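Long-range contacts in alcohol dehydrogenase (Thermus sp., PDB 4CPD), which probably oxidises alcohols with NAD+ as a zinc-dependent member of the medium-chain dehydrogenase family, here holding zinc and the dinucleotide: residues N8-A13 against L44-I49; A35-S40 against R328-F333; K48-P53 against G112-N117. All blocks are in the same frame, centred on the assembly; numbering follows the deposited sequence.

Contact 1 of 3, residues N8-A13 against L44-I49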
loop_
_atom_site.group_PDB
_atom_site.type_symbol
_atom_site.label_atom_id
_atom_site.label_comp_id
_atom_site.label_asym_id
_atom_site.label_seq_id
_atom_site.Cartn_x
_atom_site.Cartn_y
_atom_site.Cartn_z
ATOM N N ASN A 8 -9.862 -25.912 27.111
ATOM C CA ASN A 8 -9.286 -24.723 27.757
ATOM C C ASN A 8 -7.932 -24.403 27.116
ATOM O O ASN A 8 -7.462 -25.144 26.274
ATOM C CB ASN A 8 -9.159 -24.915 29.284
ATOM C CG ASN A 8 -8.506 -26.232 29.656
ATOM O OD1 ASN A 8 -7.281 -26.378 29.571
ATOM N ND2 ASN A 8 -9.319 -27.204 30.075
ATOM N N LYS A 9 -7.324 -23.290 27.506
ATOM C CA LYS A 9 -5.999 -22.910 27.025
ATOM C C LYS A 9 -5.090 -24.151 26.971
ATOM O O LYS A 9 -4.866 -24.821 27.982
ATOM C CB LYS A 9 -5.417 -21.814 27.934
ATOM C CG LYS A 9 -4.225 -21.046 27.368
ATOM C CD LYS A 9 -4.011 -19.724 28.091
ATOM C CE LYS A 9 -2.624 -19.148 27.848
ATOM N NZ LYS A 9 -1.616 -19.727 28.770
ATOM N N GLU A 10 -4.611 -24.461 25.761
ATOM C CA GLU A 10 -3.637 -25.557 25.474
ATOM C C GLU A 10 -4.176 -26.979 25.689
ATOM O O GLU A 10 -3.412 -27.932 25.770
ATOM C CB GLU A 10 -2.318 -25.364 26.249
ATOM C CG GLU A 10 -2.227 -24.032 27.001
ATOM C CD GLU A 10 -0.915 -23.290 26.848
ATOM O OE1 GLU A 10 -0.015 -23.730 26.098
ATOM O OE2 GLU A 10 -0.801 -22.234 27.491
ATOM N N ARG A 11 -5.489 -27.107 25.770
ATOM C CA ARG A 11 -6.142 -28.399 25.828
ATOM C C ARG A 11 -7.224 -28.475 24.730
ATOM O O ARG A 11 -7.970 -27.526 24.469
ATOM C CB ARG A 11 -6.755 -28.674 27.216
ATOM C CG ARG A 11 -7.406 -30.059 27.343
ATOM C CD ARG A 11 -7.350 -30.610 28.761
ATOM N NE ARG A 11 -5.963 -30.638 29.244
ATOM C CZ ARG A 11 -5.168 -31.711 29.311
ATOM N NH1 ARG A 11 -5.591 -32.925 28.943
ATOM N NH2 ARG A 11 -3.925 -31.566 29.771
ATOM N N VAL A 12 -7.314 -29.646 24.119
ATOM C CA VAL A 12 -8.189 -29.896 23.004
ATOM C C VAL A 12 -8.452 -31.395 22.983
ATOM O O VAL A 12 -7.566 -32.183 23.334
ATOM C CB VAL A 12 -7.499 -29.410 21.731
ATOM C CG1 VAL A 12 -7.389 -30.494 20.682
ATOM C CG2 VAL A 12 -8.203 -28.185 21.201
ATOM N N ALA A 13 -9.655 -31.789 22.578
ATOM C CA ALA A 13 -10.072 -33.204 22.641
ATOM C C ALA A 13 -11.121 -33.515 21.585
ATOM O O ALA A 13 -11.826 -32.613 21.123
ATOM C CB ALA A 13 -10.622 -33.527 24.025
ATOM N N LEU A 44 -5.769 -19.633 18.794
ATOM C CA LEU A 44 -6.849 -20.200 19.587
ATOM C C LEU A 44 -6.249 -20.970 20.745
ATOM O O LEU A 44 -6.529 -20.662 21.890
ATOM C CB LEU A 44 -7.739 -21.131 18.774
ATOM C CG LEU A 44 -8.947 -20.398 18.211
ATOM C CD1 LEU A 44 -8.545 -19.704 16.939
ATOM C CD2 LEU A 44 -10.124 -21.298 17.915
ATOM N N TYR A 45 -5.407 -21.950 20.425
ATOM C CA TYR A 45 -4.843 -22.887 21.397
ATOM C C TYR A 45 -4.283 -22.139 22.608
ATOM O O TYR A 45 -4.521 -22.532 23.760
ATOM C CB TYR A 45 -3.733 -23.683 20.725
ATOM C CG TYR A 45 -3.268 -24.975 21.385
ATOM C CD1 TYR A 45 -4.103 -26.081 21.499
ATOM C CD2 TYR A 45 -1.959 -25.125 21.780
ATOM C CE1 TYR A 45 -3.652 -27.272 22.035
ATOM C CE2 TYR A 45 -1.496 -26.309 22.307
ATOM C CZ TYR A 45 -2.346 -27.372 22.439
ATOM O OH TYR A 45 -1.839 -28.529 22.982
ATOM N N HIS A 46 -3.557 -21.049 22.335
ATOM C CA HIS A 46 -2.938 -20.227 23.392
ATOM C C HIS A 46 -3.770 -19.048 23.903
ATOM O O HIS A 46 -3.223 -18.035 24.366
ATOM C CB HIS A 46 -1.620 -19.657 22.915
ATOM C CG HIS A 46 -0.600 -20.688 22.573
ATOM N ND1 HIS A 46 0.121 -20.638 21.400
ATOM C CD2 HIS A 46 -0.161 -21.781 23.247
ATOM C CE1 HIS A 46 0.957 -21.659 21.361
ATOM N NE2 HIS A 46 0.805 -22.369 22.468
ATOM N N GLY A 47 -5.084 -19.178 23.791
ATOM C CA GLY A 47 -6.034 -18.209 24.337
ATOM C C GLY A 47 -5.890 -16.768 23.883
ATOM O O GLY A 47 -6.456 -15.853 24.498
ATOM N N LYS A 48 -5.138 -16.581 22.795
ATOM C CA LYS A 48 -4.937 -15.275 22.140
ATOM C C LYS A 48 -6.242 -14.837 21.447
ATOM O O LYS A 48 -6.414 -13.676 21.084
ATOM C CB LYS A 48 -3.813 -15.387 21.080
ATOM C CG LYS A 48 -2.624 -14.434 21.206
ATOM C CD LYS A 48 -1.455 -15.090 21.951
ATOM C CE LYS A 48 -0.098 -14.808 21.319
ATOM N NZ LYS A 48 0.078 -15.548 20.034
ATOM N N ILE A 49 -7.140 -15.792 21.234
ATOM C CA ILE A 49 -8.423 -15.549 20.584
ATOM C C ILE A 49 -9.525 -16.231 21.425
ATOM O O ILE A 49 -9.362 -17.394 21.857
ATOM C CB ILE A 49 -8.441 -16.148 19.152
ATOM C CG1 ILE A 49 -7.295 -15.577 18.276
ATOM C CG2 ILE A 49 -9.805 -15.947 18.505
ATOM C CD1 ILE A 49 -7.521 -14.194 17.701
#
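The type II turn from N8 to R11 lies against the C-terminal end of helix 39-45, with the CA atoms of E10 and Y45 5.0 Å apart and those of K9 and G47 5.4 Å apart. R11 N closes the turn on N8 O, and E10, at positive phi, turns its amide to the helix end: E10 N donates to Y45 O over 2.8 Å, bent at 146° at the hydrogen and tilted from the carbonyl plane. Directly after Y45 the chain leaves helical geometry at H46. The Y45 ring, its CG anti to the backbone N (chi1 -163°), turns one face to the turn, so that E10 CA sits over the ring centre at 3.7 Å in a CH-pi contact only 8° off the normal. V12 CB comes to the edge of the same ring, 4.4 Å from Y45 CE1. The E10 and H46 side chains cross at about a right angle, E10 OE1 lying near the imidazole plane 3.5 Å from H46 CD2, while H46 NE2 bonds D334 instead. K9 runs its methylene chain past the H46 carbonyl, K9 CE 3.7 Å from H46 O, and then bends so that K9 NZ makes a salt bridge of 2.9 Å with E10 OE2. The turn joins the antiparallel strands 2-8 and 11-16, V12 also packs on V4, and the Y45 ring that carries the hairpin tip also packs on Y330 of helix 326-334.

Contact 2 of 3, residues A35-S40 against R328-F333. With ZN (zinc ion), chain E; NAD (nicotinamide-adenine-dinucleotide), chain G.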
loop_
_atom_site.group_PDB
_atom_site.type_symbol
_atom_site.label_atom_id
_atom_site.label_comp_id
_atom_site.label_asym_id
_atom_site.label_seq_id
_atom_site.Cartn_x
_atom_site.Cartn_y
_atom_site.Cartn_z
ATOM N N ALA A 35 -8.722 -32.337 7.028
ATOM C CA ALA A 35 -8.849 -31.093 7.764
ATOM C C ALA A 35 -7.495 -30.715 8.280
ATOM O O ALA A 35 -6.788 -31.533 8.806
ATOM C CB ALA A 35 -9.847 -31.223 8.890
ATOM N N GLY A 36 -7.122 -29.461 8.109
ATOM C CA GLY A 36 -5.800 -29.033 8.491
ATOM C C GLY A 36 -5.798 -28.420 9.874
ATOM O O GLY A 36 -6.853 -27.999 10.402
ATOM N N ILE A 37 -4.590 -28.373 10.436
ATOM C CA ILE A 37 -4.249 -27.509 11.562
ATOM C C ILE A 37 -3.344 -26.384 11.070
ATOM O O ILE A 37 -2.265 -26.639 10.524
ATOM C CB ILE A 37 -3.505 -28.271 12.639
ATOM C CG1 ILE A 37 -4.389 -29.413 13.148
ATOM C CG2 ILE A 37 -3.140 -27.333 13.775
ATOM C CD1 ILE A 37 -3.622 -30.443 13.948
ATOM N N CYS A 38 -3.810 -25.150 11.290
ATOM C CA CYS A 38 -3.185 -23.926 10.755
ATOM C C CYS A 38 -2.446 -23.194 11.880
ATOM O O CYS A 38 -2.749 -23.354 13.064
ATOM C CB CYS A 38 -4.277 -23.037 10.132
ATOM S SG CYS A 38 -3.746 -21.459 9.481
ATOM N N GLY A 39 -1.466 -22.393 11.506
ATOM C CA GLY A 39 -0.816 -21.505 12.463
ATOM C C GLY A 39 -1.820 -20.646 13.229
ATOM O O GLY A 39 -1.632 -20.406 14.420
ATOM N N SER A 40 -2.878 -20.190 12.542
ATOM C CA SER A 40 -3.947 -19.422 13.169
ATOM C C SER A 40 -4.610 -20.196 14.313
ATOM O O SER A 40 -5.091 -19.595 15.276
ATOM C CB SER A 40 -5.026 -19.029 12.154
ATOM O OG SER A 40 -4.485 -18.278 11.078
ATOM N N ARG A 328 -2.524 -34.781 19.788
ATOM C CA ARG A 328 -1.099 -34.990 19.496
ATOM C C ARG A 328 -0.671 -33.991 18.377
ATOM O O ARG A 328 0.355 -33.290 18.474
ATOM C CB ARG A 328 -0.838 -36.467 19.114
ATOM C CG ARG A 328 0.638 -36.905 19.084
ATOM C CD ARG A 328 0.822 -38.421 18.932
ATOM N N GLY A 329 -1.496 -33.890 17.342
ATOM C CA GLY A 329 -1.194 -33.021 16.206
ATOM C C GLY A 329 -0.918 -31.598 16.631
ATOM O O GLY A 329 0.071 -30.982 16.221
ATOM N N TYR A 330 -1.806 -31.086 17.466
ATOM C CA TYR A 330 -1.692 -29.742 17.979
ATOM C C TYR A 330 -0.399 -29.583 18.774
ATOM O O TYR A 330 0.291 -28.574 18.630
ATOM C CB TYR A 330 -2.910 -29.394 18.843
ATOM C CG TYR A 330 -4.102 -28.769 18.101
ATOM C CD1 TYR A 330 -5.001 -29.536 17.393
ATOM C CD2 TYR A 330 -4.341 -27.416 18.170
ATOM C CE1 TYR A 330 -6.085 -28.964 16.751
ATOM C CE2 TYR A 330 -5.425 -26.840 17.544
ATOM C CZ TYR A 330 -6.294 -27.618 16.828
ATOM O OH TYR A 330 -7.363 -26.992 16.198
ATOM N N GLU A 331 -0.073 -30.577 19.602
ATOM C CA GLU A 331 1.143 -30.541 20.422
ATOM C C GLU A 331 2.361 -30.494 19.514
ATOM O O GLU A 331 3.238 -29.648 19.689
ATOM C CB GLU A 331 1.230 -31.769 21.336
ATOM C CG GLU A 331 1.558 -31.475 22.796
ATOM N N LEU A 332 2.391 -31.402 18.539
ATOM C CA LEU A 332 3.495 -31.485 17.579
ATOM C C LEU A 332 3.691 -30.170 16.858
ATOM O O LEU A 332 4.783 -29.614 16.842
ATOM C CB LEU A 332 3.255 -32.597 16.544
ATOM C CG LEU A 332 3.783 -34.018 16.804
ATOM C CD1 LEU A 332 5.289 -34.027 16.946
ATOM C CD2 LEU A 332 3.147 -34.600 18.049
ATOM N N PHE A 333 2.618 -29.671 16.264
ATOM C CA PHE A 333 2.687 -28.425 15.503
ATOM C C PHE A 333 3.091 -27.233 16.385
ATOM O O PHE A 333 3.955 -26.437 16.021
ATOM C CB PHE A 333 1.353 -28.166 14.803
ATOM C CG PHE A 333 1.389 -27.013 13.846
ATOM C CD1 PHE A 333 2.395 -26.920 12.878
ATOM C CD2 PHE A 333 0.412 -26.025 13.903
ATOM C CE1 PHE A 333 2.419 -25.853 11.993
ATOM C CE2 PHE A 333 0.432 -24.971 13.018
ATOM C CZ PHE A 333 1.434 -24.882 12.062
HETATM ZN ZN ZN E . -5.631 -20.723 8.512
HETATM P PA NAD G . 3.761 -20.872 11.945
HETATM O O1A NAD G . 3.656 -22.390 11.785
HETATM O O2A NAD G . 3.760 -20.267 13.345
HETATM O O5B NAD G . 5.019 -20.240 11.145
HETATM C C5B NAD G . 5.724 -19.112 11.660
HETATM C C4B NAD G . 7.187 -19.173 11.230
HETATM O O4B NAD G . 7.819 -17.908 11.469
HETATM C C3B NAD G . 7.956 -20.235 12.024
HETATM O O3B NAD G . 8.829 -21.028 11.204
HETATM C C2B NAD G . 8.785 -19.432 12.985
HETATM O O2B NAD G . 9.998 -20.105 13.336
HETATM C C1B NAD G . 9.026 -18.170 12.180
HETATM N N9A NAD G . 9.363 -17.062 13.074
HETATM C C8A NAD G . 8.741 -16.786 14.238
HETATM N N7A NAD G . 9.323 -15.701 14.803
HETATM C C5A NAD G . 10.319 -15.280 13.989
HETATM C C6A NAD G . 11.311 -14.186 13.986
HETATM N N6A NAD G . 11.320 -13.323 15.014
HETATM N N1A NAD G . 12.189 -14.080 12.954
HETATM C C2A NAD G . 12.170 -14.950 11.925
HETATM N N3A NAD G . 11.287 -15.975 11.866
HETATM C C4A NAD G . 10.353 -16.187 12.844
HETATM O O3 NAD G . 2.527 -20.160 11.170
HETATM P PN NAD G . 2.037 -20.349 9.636
HETATM O O1N NAD G . 1.071 -21.517 9.682
HETATM O O2N NAD G . 3.207 -20.252 8.651
HETATM O O5D NAD G . 1.223 -18.968 9.425
HETATM C C5D NAD G . 1.998 -17.790 9.129
HETATM C C4D NAD G . 1.449 -16.484 9.697
HETATM O O4D NAD G . 0.464 -15.979 8.785
HETATM C C3D NAD G . 0.762 -16.621 11.057
HETATM O O3D NAD G . 0.971 -15.406 11.796
HETATM C C2D NAD G . -0.707 -16.848 10.691
HETATM O O2D NAD G . -1.673 -16.541 11.729
HETATM C C1D NAD G . -0.811 -15.939 9.464
HETATM N N1N NAD G . -1.924 -16.267 8.558
HETATM C C2N NAD G . -2.570 -15.202 8.074
HETATM C C3N NAD G . -3.644 -15.326 7.205
HETATM C C7N NAD G . -4.261 -14.042 6.728
HETATM O O7N NAD G . -5.433 -13.986 6.393
HETATM N N7N NAD G . -3.460 -12.961 6.663
HETATM C C4N NAD G . -4.061 -16.610 6.816
HETATM C C5N NAD G . -3.380 -17.721 7.328
HETATM C C6N NAD G . -2.302 -17.525 8.208
HETATM O O HOH W 1 -5.961 -18.269 8.586
#
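C38, whose carbonyl O touches the F333 ring, has its SG gripped twice: the zinc ion binds C38 SG at 2.2 Å, and S40 N donates to it over 3.4 Å with an N-H...S angle of 158°, a capping bond to C38 at the N-cap position just before helix 39-45. H59 and D152 complete the protein ligands of the metal, and water 1, bound to zinc, also bonds S40 OG. One residue before C38, I37 points toward helix 326-334. I37 CD1 reaches Y330 CD1 at 3.8 Å and rests against the backbone of G329, while CG2 lies over the face of the Y330 ring and also touches F333 CD2. The Y330 hydroxyl is taken by Q122. A chi1 of -172° swings the F333 ring away from its own backbone N to the zinc-binding turn, where G39 N meets the edge in plane, 3.5 Å from F333 CE2, and F333 CZ comes within 3.4 Å of NAD O1A. A weak hydrogen bond of 3.2 Å joins G39 N to NAD O1N, and a CB on this glycine would run into that oxygen. With an alanine at F333 the ring is gone, and a gap is likely to open between I37, the C38-G39 backbone and the pyrophosphate. One short turn carries both a zinc-bound sulfur and a cofactor-binding amide, so helix 326-334 packing on it probably bears on the position of both.

Contact 3 of 3, residues K48-P53 against G112-N117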
loop_
_atom_site.group_PDB
_atom_site.type_symbol
_atom_site.label_atom_id
_atom_site.label_comp_id
_atom_site.label_asym_id
_atom_site.label_seq_id
_atom_site.Cartn_x
_atom_site.Cartn_y
_atom_site.Cartn_z
ATOM N N LYS A 48 -5.138 -16.581 22.795
ATOM C CA LYS A 48 -4.937 -15.275 22.140
ATOM C C LYS A 48 -6.242 -14.837 21.447
ATOM O O LYS A 48 -6.414 -13.676 21.084
ATOM C CB LYS A 48 -3.813 -15.387 21.080
ATOM C CG LYS A 48 -2.624 -14.434 21.206
ATOM C CD LYS A 48 -1.455 -15.090 21.951
ATOM C CE LYS A 48 -0.098 -14.808 21.319
ATOM N NZ LYS A 48 0.078 -15.548 20.034
ATOM N N ILE A 49 -7.140 -15.792 21.234
ATOM C CA ILE A 49 -8.423 -15.549 20.584
ATOM C C ILE A 49 -9.525 -16.231 21.425
ATOM O O ILE A 49 -9.362 -17.394 21.857
ATOM C CB ILE A 49 -8.441 -16.148 19.152
ATOM C CG1 ILE A 49 -7.295 -15.577 18.276
ATOM C CG2 ILE A 49 -9.805 -15.947 18.505
ATOM C CD1 ILE A 49 -7.521 -14.194 17.701
ATOM N N PRO A 50 -10.647 -15.519 21.668
ATOM C CA PRO A 50 -11.647 -16.067 22.566
ATOM C C PRO A 50 -12.495 -17.172 21.938
ATOM O O PRO A 50 -13.086 -16.988 20.858
ATOM C CB PRO A 50 -12.543 -14.861 22.889
ATOM C CG PRO A 50 -11.942 -13.680 22.221
ATOM C CD PRO A 50 -11.052 -14.198 21.159
ATOM N N VAL A 51 -12.554 -18.302 22.636
ATOM C CA VAL A 51 -13.317 -19.455 22.202
ATOM C C VAL A 51 -14.043 -20.006 23.426
ATOM O O VAL A 51 -13.457 -20.095 24.510
ATOM C CB VAL A 51 -12.399 -20.581 21.679
ATOM C CG1 VAL A 51 -13.217 -21.621 20.939
ATOM C CG2 VAL A 51 -11.320 -20.046 20.777
ATOM N N LEU A 52 -15.298 -20.412 23.231
ATOM C CA LEU A 52 -16.092 -21.091 24.268
ATOM C C LEU A 52 -15.748 -22.589 24.238
ATOM O O LEU A 52 -15.599 -23.192 23.174
ATOM C CB LEU A 52 -17.597 -20.928 24.017
ATOM C CG LEU A 52 -18.354 -19.630 24.312
ATOM C CD1 LEU A 52 -17.400 -18.462 24.471
ATOM C CD2 LEU A 52 -19.385 -19.333 23.206
ATOM N N PRO A 53 -15.603 -23.195 25.411
ATOM C CA PRO A 53 -15.434 -24.652 25.522
ATOM C C PRO A 53 -16.539 -25.455 24.823
ATOM O O PRO A 53 -17.708 -25.074 24.846
ATOM C CB PRO A 53 -15.464 -24.888 27.037
ATOM C CG PRO A 53 -14.894 -23.628 27.600
ATOM C CD PRO A 53 -15.292 -22.508 26.677
ATOM N N GLY A 112 -14.476 -19.027 16.858
ATOM C CA GLY A 112 -15.100 -18.442 18.028
ATOM C C GLY A 112 -16.042 -17.293 17.722
ATOM O O GLY A 112 -16.175 -16.885 16.573
ATOM N N PRO A 113 -16.686 -16.753 18.765
ATOM C CA PRO A 113 -17.762 -15.781 18.591
ATOM C C PRO A 113 -17.341 -14.406 18.065
ATOM O O PRO A 113 -18.183 -13.681 17.562
ATOM C CB PRO A 113 -18.358 -15.663 19.997
ATOM C CG PRO A 113 -17.236 -15.990 20.916
ATOM C CD PRO A 113 -16.341 -16.957 20.188
ATOM N N MET A 114 -16.064 -14.047 18.128
ATOM C CA MET A 114 -15.638 -12.758 17.530
ATOM C C MET A 114 -15.517 -12.771 16.004
ATOM O O MET A 114 -15.336 -11.726 15.381
ATOM C CB MET A 114 -14.362 -12.241 18.205
ATOM C CG MET A 114 -14.652 -11.763 19.618
ATOM S SD MET A 114 -15.794 -10.363 19.571
ATOM C CE MET A 114 -17.429 -11.058 19.881
ATOM N N PHE A 115 -15.652 -13.959 15.417
ATOM C CA PHE A 115 -15.514 -14.181 13.978
ATOM C C PHE A 115 -16.653 -15.034 13.423
ATOM O O PHE A 115 -16.426 -16.019 12.720
ATOM C CB PHE A 115 -14.175 -14.839 13.699
ATOM C CG PHE A 115 -13.014 -13.980 14.072
ATOM C CD1 PHE A 115 -12.520 -13.059 13.177
ATOM C CD2 PHE A 115 -12.434 -14.077 15.335
ATOM C CE1 PHE A 115 -11.450 -12.261 13.516
ATOM C CE2 PHE A 115 -11.368 -13.283 15.679
ATOM C CZ PHE A 115 -10.874 -12.373 14.763
ATOM N N GLY A 116 -17.880 -14.652 13.761
ATOM C CA GLY A 116 -19.066 -15.213 13.130
ATOM C C GLY A 116 -19.660 -16.386 13.871
ATOM O O GLY A 116 -20.715 -16.892 13.480
ATOM N N ASN A 117 -18.969 -16.836 14.921
ATOM C CA ASN A 117 -19.449 -17.946 15.754
ATOM C C ASN A 117 -19.852 -19.165 14.910
ATOM O O ASN A 117 -21.009 -19.587 14.913
ATOM C CB ASN A 117 -20.625 -17.458 16.601
ATOM C CG ASN A 117 -20.846 -18.296 17.858
ATOM O OD1 ASN A 117 -19.919 -18.875 18.450
ATOM N ND2 ASN A 117 -22.088 -18.357 18.273
HETATM O O HOH W 2 -13.844 -15.452 18.834
#
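Two irregular segments come together at V51 and G112, whose CA atoms are 4.7 Å apart, and a water rather than a direct backbone bond joins their polar groups. Water 2 donates to P50 O and accepts from M114 N, each at 2.7 Å. G112 has positive phi, and a CB there would run into P50 O; its own O accepts from F115 N and N117 N, which reach it from opposite faces of the carbonyl plane and so fold the 112-117 loop back on itself. The prolines supply much of the apolar surface. P113 CD lies against P50 O, and L52 CD1 reaches P113 CG at 4.3 Å from further along. P50 CG meets M114 CG at 4.2 Å, after which the methionine chain leads away. At the other end I49 crosses F115 at about a right angle, I49 CG2 approaching F115 CE2 at 4.2 Å. This is a water-bridged surface contact between two loops of the GroES-like domain, I49 staying about 11 Å from the catalytic-domain zinc ion by its side chain. The 48-53 segment rests on helix 39-45, with I49 on H43 and V51 on L44, while F115 packs edge-to-face with Y111 and bonds by its backbone to V108 of strand 107-108.

From the N terminus, the hairpin turn at 8-13 is the first half of contact 1, which closes a loop when the chain emerges from helix 39-45. Before that closure strand 28-37 has already delivered 35-40, the first half of contact 2, so contacts 1 and 2 cross. Contact 3 starts on K48 and I49, where contact 1 ends, and closes at 112-117, well before 328-333 completes contact 2, whose long span therefore encloses it. Helix 39-45 is the common piece: the Y45-Y330 pair joins contacts 1 and 2, and the L44-V51 pair joins contacts 1 and 3. The hairpin, the 48-53 loop and the last helix, 326-334, meet helix 39-45, and 112-117 is tied on through 48-53.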